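PDB 4CL2: periplasmic solute binding protein, which probably captures manganese or zinc in the periplasm as the solute-binding component of a metal-uptake system. Local coordinates for residues A[164-176]-A[209-221]. Residues are numbered along the deposited sequence; the frame is centred on the assembly and turned at random.
With MN (manganese (II) ion), chain L.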
loop_
_atom_site.group_PDB
_atom_site.type_symbol
_atom_site.label_atom_id
_atom_site.label_comp_id
_atom_site.label_asym_id
_atom_site.label_seq_id
_atom_site.Cartn_x
_atom_site.Cartn_y
_atom_site.Cartn_z
ATOM N N GLU A 164 -9.361 21.221 12.538
ATOM C CA GLU A 164 -8.028 21.746 12.727
ATOM C C GLU A 164 -7.013 20.623 12.906
ATOM O O GLU A 164 -5.811 20.844 12.785
ATOM C CB GLU A 164 -7.991 22.659 13.986
ATOM C CG GLU A 164 -9.096 23.713 14.067
ATOM C CD GLU A 164 -9.155 24.610 12.834
ATOM O OE1 GLU A 164 -8.233 25.445 12.667
ATOM O OE2 GLU A 164 -10.122 24.487 12.037
ATOM N N LYS A 165 -7.490 19.423 13.232
ATOM C CA LYS A 165 -6.599 18.332 13.588
ATOM C C LYS A 165 -6.577 17.284 12.490
ATOM O O LYS A 165 -6.039 16.176 12.695
ATOM C CB LYS A 165 -7.000 17.719 14.939
ATOM C CG LYS A 165 -6.638 18.578 16.143
ATOM C CD LYS A 165 -7.321 18.090 17.414
ATOM C CE LYS A 165 -7.149 19.067 18.565
ATOM N NZ LYS A 165 -8.083 18.768 19.685
ATOM N N ARG A 166 -7.141 17.622 11.317
ATOM C CA ARG A 166 -7.240 16.666 10.227
ATOM C C ARG A 166 -5.977 16.634 9.307
ATOM O O ARG A 166 -5.982 17.026 8.143
ATOM C CB ARG A 166 -8.504 16.880 9.433
ATOM C CG ARG A 166 -9.759 16.615 10.311
ATOM C CD ARG A 166 -11.060 17.146 9.699
ATOM N NE ARG A 166 -11.408 16.287 8.629
ATOM C CZ ARG A 166 -12.212 15.200 8.671
ATOM N NH1 ARG A 166 -12.905 14.810 9.712
ATOM N NH2 ARG A 166 -12.290 14.535 7.577
ATOM N N TRP A 167 -4.922 16.143 9.889
ATOM C CA TRP A 167 -3.597 16.059 9.250
ATOM C C TRP A 167 -3.062 14.685 9.471
ATOM O O TRP A 167 -3.089 14.181 10.616
ATOM C CB TRP A 167 -2.635 17.014 9.904
ATOM C CG TRP A 167 -2.915 18.417 9.603
ATOM C CD1 TRP A 167 -3.636 19.285 10.347
ATOM C CD2 TRP A 167 -2.468 19.131 8.467
ATOM N NE1 TRP A 167 -3.691 20.481 9.734
ATOM C CE2 TRP A 167 -2.983 20.417 8.565
ATOM C CE3 TRP A 167 -1.689 18.798 7.369
ATOM C CZ2 TRP A 167 -2.726 21.396 7.618
ATOM C CZ3 TRP A 167 -1.432 19.773 6.424
ATOM C CH2 TRP A 167 -1.954 21.041 6.549
ATOM N N PHE A 168 -2.542 14.081 8.411
ATOM C CA PHE A 168 -1.822 12.789 8.493
ATOM C C PHE A 168 -0.370 13.181 8.164
ATOM O O PHE A 168 -0.119 13.593 7.027
ATOM C CB PHE A 168 -2.261 11.770 7.481
ATOM C CG PHE A 168 -3.610 11.183 7.727
ATOM C CD1 PHE A 168 -4.173 11.146 9.002
ATOM C CD2 PHE A 168 -4.323 10.660 6.658
ATOM C CE1 PHE A 168 -5.435 10.581 9.158
ATOM C CE2 PHE A 168 -5.577 10.102 6.841
ATOM C CZ PHE A 168 -6.117 10.070 8.098
ATOM N N VAL A 169 0.518 13.106 9.143
ATOM C CA VAL A 169 1.953 13.519 8.967
ATOM C C VAL A 169 2.910 12.339 9.181
ATOM O O VAL A 169 2.909 11.700 10.204
ATOM C CB VAL A 169 2.336 14.656 9.911
ATOM C CG1 VAL A 169 3.778 15.150 9.672
ATOM C CG2 VAL A 169 1.348 15.805 9.729
ATOM N N THR A 170 3.637 12.032 8.144
ATOM C CA THR A 170 4.404 10.801 8.102
ATOM C C THR A 170 5.796 11.137 7.586
ATOM O O THR A 170 6.101 12.303 7.305
ATOM C CB THR A 170 3.797 9.746 7.201
ATOM O OG1 THR A 170 3.653 10.313 5.911
ATOM C CG2 THR A 170 2.452 9.279 7.701
ATOM N N SER A 171 6.636 10.112 7.487
ATOM C CA SER A 171 8.009 10.338 7.036
ATOM C C SER A 171 7.972 10.215 5.494
ATOM O O SER A 171 8.229 11.220 4.809
ATOM C CB SER A 171 8.958 9.285 7.694
ATOM O OG SER A 171 9.007 9.566 9.100
ATOM N N GLU A 172 7.795 9.026 4.996
ATOM C CA GLU A 172 7.473 8.826 3.575
ATOM C C GLU A 172 6.058 9.306 3.274
ATOM O O GLU A 172 5.192 9.269 4.143
ATOM C CB GLU A 172 7.553 7.336 3.214
ATOM C CG GLU A 172 7.565 7.089 1.710
ATOM C CD GLU A 172 7.417 5.617 1.342
ATOM O OE1 GLU A 172 6.694 4.880 1.995
ATOM O OE2 GLU A 172 7.950 5.188 0.357
ATOM N N GLY A 173 5.810 9.764 2.034
ATOM C CA GLY A 173 4.415 10.175 1.643
ATOM C C GLY A 173 3.514 8.986 1.392
ATOM O O GLY A 173 2.924 8.826 0.299
ATOM N N CYS A 174 3.337 8.157 2.403
ATOM C CA CYS A 174 2.658 6.895 2.255
ATOM C C CYS A 174 1.146 6.982 2.468
ATOM O O CYS A 174 0.483 6.000 2.252
ATOM C CB CYS A 174 3.255 5.886 3.253
ATOM S SG CYS A 174 3.246 6.419 4.964
ATOM N N LEU A 175 0.653 8.100 2.975
ATOM C CA LEU A 175 -0.789 8.184 3.349
ATOM C C LEU A 175 -1.550 9.137 2.481
ATOM O O LEU A 175 -2.721 9.488 2.817
ATOM C CB LEU A 175 -1.033 8.580 4.832
ATOM C CG LEU A 175 -0.460 7.609 5.863
ATOM C CD1 LEU A 175 -0.757 8.079 7.281
ATOM C CD2 LEU A 175 -0.885 6.166 5.661
ATOM N N VAL A 176 -0.992 9.565 1.350
ATOM C CA VAL A 176 -1.664 10.590 0.556
ATOM C C VAL A 176 -3.019 10.088 0.022
ATOM O O VAL A 176 -3.971 10.896 -0.054
ATOM C CB VAL A 176 -0.818 11.157 -0.562
ATOM C CG1 VAL A 176 0.424 11.814 0.034
ATOM C CG2 VAL A 176 -0.412 10.091 -1.585
ATOM N N GLN A 209 5.128 23.850 8.383
ATOM C CA GLN A 209 3.673 23.542 8.329
ATOM C C GLN A 209 3.106 23.029 9.642
ATOM O O GLN A 209 2.023 23.431 10.060
ATOM C CB GLN A 209 3.378 22.619 7.199
ATOM C CG GLN A 209 3.529 23.236 5.824
ATOM C CD GLN A 209 2.424 24.247 5.558
ATOM O OE1 GLN A 209 1.261 24.000 5.881
ATOM N NE2 GLN A 209 2.778 25.382 4.988
ATOM N N MET A 210 3.868 22.197 10.342
ATOM C CA MET A 210 3.434 21.729 11.650
ATOM C C MET A 210 3.304 22.803 12.697
ATOM O O MET A 210 2.372 22.781 13.501
ATOM C CB MET A 210 4.378 20.637 12.138
ATOM C CG MET A 210 4.199 19.327 11.394
ATOM S SD MET A 210 5.377 17.994 11.813
ATOM C CE MET A 210 4.769 17.548 13.405
ATOM N N ARG A 211 4.264 23.718 12.739
ATOM C CA ARG A 211 4.153 24.832 13.661
ATOM C C ARG A 211 2.951 25.691 13.303
ATOM O O ARG A 211 2.132 26.021 14.163
ATOM C CB ARG A 211 5.414 25.665 13.642
ATOM C CG ARG A 211 6.586 24.972 14.294
ATOM C CD ARG A 211 7.514 25.998 14.879
ATOM N NE ARG A 211 6.862 26.955 15.798
ATOM C CZ ARG A 211 6.753 28.288 15.622
ATOM N NH1 ARG A 211 7.226 28.910 14.545
ATOM N NH2 ARG A 211 6.159 29.024 16.555
ATOM N N SER A 212 2.857 26.029 12.026
ATOM C CA SER A 212 1.813 26.907 11.542
ATOM C C SER A 212 0.431 26.344 11.875
ATOM O O SER A 212 -0.433 27.087 12.324
ATOM C CB SER A 212 1.986 27.112 10.041
ATOM O OG SER A 212 0.886 27.809 9.527
ATOM N N HIS A 213 0.225 25.039 11.675
ATOM C CA HIS A 213 -1.067 24.387 11.964
ATOM C C HIS A 213 -1.121 23.646 13.281
ATOM O O HIS A 213 -2.053 22.941 13.525
ATOM C CB HIS A 213 -1.480 23.446 10.840
ATOM C CG HIS A 213 -1.438 24.085 9.492
ATOM N ND1 HIS A 213 -2.307 25.081 9.119
ATOM C CD2 HIS A 213 -0.622 23.879 8.431
ATOM C CE1 HIS A 213 -2.017 25.481 7.895
ATOM N NE2 HIS A 213 -1.002 24.761 7.453
ATOM N N LYS A 214 -0.127 23.837 14.150
ATOM C CA LYS A 214 -0.160 23.226 15.478
ATOM C C LYS A 214 -0.425 21.727 15.387
ATOM O O LYS A 214 -1.193 21.166 16.156
ATOM C CB LYS A 214 -1.189 23.917 16.384
ATOM C CG LYS A 214 -0.743 25.296 16.880
ATOM C CD LYS A 214 -1.574 25.720 18.099
ATOM C CE LYS A 214 -1.156 27.068 18.667
ATOM N NZ LYS A 214 -1.348 28.171 17.689
ATOM N N ILE A 215 0.295 21.085 14.476
ATOM C CA ILE A 215 0.161 19.642 14.270
ATOM C C ILE A 215 0.849 18.882 15.401
ATOM O O ILE A 215 1.939 19.238 15.840
ATOM C CB ILE A 215 0.706 19.241 12.899
ATOM C CG1 ILE A 215 -0.105 19.972 11.816
ATOM C CG2 ILE A 215 0.611 17.739 12.768
ATOM C CD1 ILE A 215 0.476 19.959 10.431
ATOM N N LYS A 216 0.173 17.865 15.921
ATOM C CA LYS A 216 0.542 17.254 17.186
ATOM C C LYS A 216 1.419 15.979 17.083
ATOM O O LYS A 216 2.134 15.666 17.993
ATOM C CB LYS A 216 -0.752 16.877 17.918
ATOM C CG LYS A 216 -1.643 18.074 18.249
ATOM C CD LYS A 216 -0.981 18.987 19.241
ATOM C CE LYS A 216 -1.815 20.245 19.432
ATOM N NZ LYS A 216 -0.975 21.312 20.035
ATOM N N PHE A 217 1.318 15.289 15.967
ATOM C CA PHE A 217 1.989 13.989 15.771
ATOM C C PHE A 217 2.605 13.832 14.397
ATOM O O PHE A 217 2.037 14.246 13.338
ATOM C CB PHE A 217 0.996 12.812 16.033
ATOM C CG PHE A 217 0.643 12.650 17.489
ATOM C CD1 PHE A 217 1.428 11.867 18.324
ATOM C CD2 PHE A 217 -0.474 13.281 17.992
ATOM C CE1 PHE A 217 1.103 11.737 19.670
ATOM C CE2 PHE A 217 -0.814 13.181 19.342
ATOM C CZ PHE A 217 -0.010 12.419 20.181
ATOM N N ILE A 218 3.737 13.130 14.402
ATOM C CA ILE A 218 4.366 12.648 13.167
ATOM C C ILE A 218 4.812 11.200 13.309
ATOM O O ILE A 218 5.415 10.866 14.319
ATOM C CB ILE A 218 5.578 13.568 12.725
ATOM C CG1 ILE A 218 6.252 13.024 11.441
ATOM C CG2 ILE A 218 6.527 13.784 13.880
ATOM C CD1 ILE A 218 7.242 14.023 10.813
ATOM N N PHE A 219 4.529 10.374 12.314
ATOM C CA PHE A 219 4.853 8.936 12.322
ATOM C C PHE A 219 6.064 8.625 11.467
ATOM O O PHE A 219 6.486 9.437 10.589
ATOM C CB PHE A 219 3.708 8.138 11.751
ATOM C CG PHE A 219 2.412 8.288 12.515
ATOM C CD1 PHE A 219 2.175 7.500 13.639
ATOM C CD2 PHE A 219 1.473 9.231 12.149
ATOM C CE1 PHE A 219 0.993 7.629 14.360
ATOM C CE2 PHE A 219 0.276 9.348 12.845
ATOM C CZ PHE A 219 0.050 8.555 13.951
ATOM N N SER A 220 6.672 7.496 11.747
ATOM C CA SER A 220 7.529 6.813 10.765
ATOM C C SER A 220 6.992 5.497 10.378
ATOM O O SER A 220 5.896 5.124 10.801
ATOM C CB SER A 220 8.991 6.736 11.263
ATOM O OG SER A 220 9.088 5.862 12.411
ATOM N N GLU A 221 7.693 4.774 9.506
ATOM C CA GLU A 221 7.186 3.583 8.940
ATOM C C GLU A 221 8.145 2.383 9.063
ATOM O O GLU A 221 9.307 2.538 9.341
ATOM C CB GLU A 221 6.713 3.816 7.498
ATOM C CG GLU A 221 5.692 4.974 7.397
ATOM C CD GLU A 221 6.303 6.368 7.192
ATOM O OE1 GLU A 221 7.067 6.532 6.310
ATOM O OE2 GLU A 221 5.983 7.297 7.915
HETATM MN MN MN L . 6.902 3.243 -0.203
HETATM O O HOH W 1 -0.225 12.769 11.864
HETATM O O HOH W 2 7.141 4.385 4.547
#
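Strands 167-170 and 217-221 run side by side in this solute-binding protein of family 9 and lead toward the metal site, where Glu221 braces the turn carrying Glu172. The backbones share one direct bond, Phe219 N to Val169 O at 3.0 Å; a water that accepts from Val169 N and donates to Phe217 O bridges the strands as they splay 46° apart. Past the direct bond, toward the strands' C-terminal ends, Glu221 bends at CG (chi2 89°) and offers both carboxylate oxygens on their syn sides: OE2 takes Ser171 N at 2.9 Å, and OE1 takes Glu172 N at 2.9 Å, slightly out of plane. Ser171 OG donates to Phe219 O at 2.9 Å. At the far end, Ile215 CD1 sits over the five-membered ring of Trp167, 3.8 Å from its centroid, while His213 stacks offset on the six-membered ring, planes 27° apart. Between, Val169 fits CG1 against Ile218 CG1 and CG2 against Ile215 CG2. Glu172 OE2 binds manganese at 2.3 Å with His106 and Asp247 and accepts from Asn193 N; a water links its OE1 to Glu221 OE1. Two backbone N-H groups and Asn224 probably stabilise Glu221's buried charge, consistent with a second-shell role that helps set the position of Glu172.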